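Local coordinates for putative membrane protein COG4129 (Clostridium difficile, PDB 3KMI) that is of unproven function but probably acts as a membrane-bound aromatic acid exporter, represented here by its C-terminal helical domain, at residues S83-L88 against Q166-R171. Numbering follows the deposited sequence. Where two conformers were deposited one is given.
Sequences SQRDIL and QFLVNR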
# COMPACT_ATOMS: atom_id res chain seq x y z
N SER A 83 0.28 0.41 -9.58
CA SER A 83 -0.14 0.07 -8.21
C SER A 83 0.33 -1.32 -7.74
O SER A 83 0.74 -1.51 -6.59
CB SER A 83 -1.66 0.12 -8.13
OG SER A 83 -2.11 1.44 -8.01
N GLN A 84 0.25 -2.30 -8.65
CA GLN A 84 0.76 -3.67 -8.36
C GLN A 84 2.26 -3.63 -8.18
O GLN A 84 2.77 -4.30 -7.31
CB GLN A 84 0.43 -4.68 -9.47
CG GLN A 84 -1.10 -4.87 -9.72
CD GLN A 84 -1.78 -5.54 -8.52
OE1 GLN A 84 -1.77 -5.01 -7.40
NE2 GLN A 84 -2.38 -6.70 -8.75
N ARG A 85 2.96 -2.91 -9.07
CA ARG A 85 4.43 -2.78 -9.00
C ARG A 85 4.83 -2.18 -7.62
O ARG A 85 5.77 -2.67 -6.98
CB ARG A 85 4.96 -1.92 -10.18
CG ARG A 85 6.52 -1.80 -10.24
CD ARG A 85 7.08 -0.64 -9.36
NE ARG A 85 6.23 0.55 -9.48
CZ ARG A 85 6.15 1.32 -10.55
NH1 ARG A 85 6.91 1.10 -11.64
NH2 ARG A 85 5.31 2.35 -10.53
N ASP A 86 4.18 -1.09 -7.22
CA ASP A 86 4.42 -0.52 -5.90
C ASP A 86 4.22 -1.54 -4.74
O ASP A 86 5.00 -1.56 -3.79
CB ASP A 86 3.54 0.73 -5.65
CG ASP A 86 3.95 1.93 -6.52
OD1 ASP A 86 4.98 1.86 -7.22
OD2 ASP A 86 3.22 2.94 -6.54
N ILE A 87 3.16 -2.34 -4.83
CA ILE A 87 2.84 -3.32 -3.77
C ILE A 87 3.91 -4.42 -3.76
O ILE A 87 4.31 -4.89 -2.69
CB ILE A 87 1.44 -3.93 -3.99
CG1 ILE A 87 0.33 -2.93 -3.65
CG2 ILE A 87 1.21 -5.24 -3.14
CD1 ILE A 87 -1.04 -3.36 -4.23
N LEU A 88 4.38 -4.81 -4.94
CA LEU A 88 5.53 -5.72 -5.04
C LEU A 88 6.75 -5.18 -4.31
O LEU A 88 7.40 -5.90 -3.53
CB LEU A 88 5.89 -6.03 -6.51
CG LEU A 88 4.87 -6.86 -7.33
CD1 LEU A 88 5.23 -6.83 -8.85
CD2 LEU A 88 4.81 -8.31 -6.80
N GLN A 166 -4.71 -5.80 -1.08
CA GLN A 166 -4.80 -4.80 -2.15
C GLN A 166 -4.34 -5.36 -3.48
O GLN A 166 -4.95 -5.06 -4.48
CB GLN A 166 -4.07 -3.51 -1.82
CG GLN A 166 -4.53 -2.40 -2.82
CD GLN A 166 -6.08 -2.16 -2.80
OE1 GLN A 166 -6.69 -1.97 -1.74
NE2 GLN A 166 -6.68 -2.12 -3.99
N PHE A 167 -3.28 -6.18 -3.50
CA PHE A 167 -2.88 -6.89 -4.72
C PHE A 167 -4.03 -7.69 -5.36
O PHE A 167 -4.25 -7.64 -6.59
CB PHE A 167 -1.70 -7.83 -4.44
CG PHE A 167 -1.12 -8.45 -5.67
CD1 PHE A 167 -0.05 -7.84 -6.32
CD2 PHE A 167 -1.68 -9.63 -6.22
CE1 PHE A 167 0.49 -8.38 -7.45
CE2 PHE A 167 -1.17 -10.17 -7.36
CZ PHE A 167 -0.07 -9.55 -7.99
N LEU A 168 -4.79 -8.41 -4.55
CA LEU A 168 -5.87 -9.24 -5.07
C LEU A 168 -7.04 -8.38 -5.53
O LEU A 168 -7.69 -8.72 -6.52
CB LEU A 168 -6.35 -10.28 -4.04
CG LEU A 168 -5.36 -11.43 -3.74
CD1 LEU A 168 -5.74 -12.17 -2.43
CD2 LEU A 168 -5.23 -12.44 -4.92
N VAL A 169 -7.28 -7.26 -4.85
CA VAL A 169 -8.35 -6.35 -5.25
C VAL A 169 -8.01 -5.77 -6.61
O VAL A 169 -8.90 -5.64 -7.48
CB VAL A 169 -8.57 -5.23 -4.20
CG1 VAL A 169 -9.48 -4.10 -4.76
CG2 VAL A 169 -9.13 -5.83 -2.91
N ASN A 170 -6.73 -5.43 -6.77
CA ASN A 170 -6.19 -4.87 -8.01
C ASN A 170 -6.25 -5.88 -9.16
O ASN A 170 -6.61 -5.53 -10.29
CB ASN A 170 -4.73 -4.39 -7.84
CG ASN A 170 -4.62 -3.05 -7.11
OD1 ASN A 170 -5.60 -2.33 -6.99
ND2 ASN A 170 -3.43 -2.72 -6.61
N ARG A 171 -5.91 -7.13 -8.88
CA ARG A 171 -5.87 -8.13 -9.95
C ARG A 171 -7.31 -8.43 -10.41
O ARG A 171 -7.55 -8.62 -11.60
CB ARG A 171 -5.13 -9.40 -9.51
CG ARG A 171 -5.07 -10.47 -10.62
CD ARG A 171 -3.88 -11.35 -10.49
NE ARG A 171 -2.64 -10.71 -10.93
CZ ARG A 171 -1.48 -11.34 -11.09
NH1 ARG A 171 -1.39 -12.66 -10.87
NH2 ARG A 171 -0.42 -10.65 -11.53
O HOH W 1 -1.98 -7.71 -11.93
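Gln84 carries a buried polar contact between two antiparallel helices near the centre of the chain, reaching from helix 68-95 onto a full turn of helix 148-176. Its amide works at both ends. Gln84 NE2 gives a hydrogen bond of 3.0 Å to the backbone O of Phe167, meeting that carbonyl in its plane on a lone pair; the same O also takes the helical bond from Arg171 N, so two donors share it. Gln84 OE1 accepts from Asn170 ND2 at 2.9 Å, with the donor well above the carbonyl plane, and the two amides stand steeply crossed. Bent at chi2 (-67°), the Gln84 chain lays its amide over one face of the Phe167 ring, NE2 sitting above the ring centre and the planes only 23° from parallel. Two bonds and an aromatic floor thus fix the rotation of this amide.

In this all-helical domain, assigned to the aromatic acid exporter C-terminal family, the axes of the two short segments approach to 9.9 Å, 160° between their directions. Ile87 brings CG2 to the edge of the Phe167 ring, while its CD1 comes within 3.4 Å of Asn170 ND2. Asn170 is steadied in turn from its own helix, since Gln166 NE2 donates to its OD1 at 3.2 Å. Leu88 CD2 approaches Phe167 CE1 obliquely at 4.4 Å, across the ring plane from Gln84 NE2, and helix 7-33 adds Val21 against Phe167 and Ile28 against Leu88. A water accepts from Arg171 NE and, weakly, from Gln84 NE2; the guanidinium continues to a hydrogen bond with Ser22.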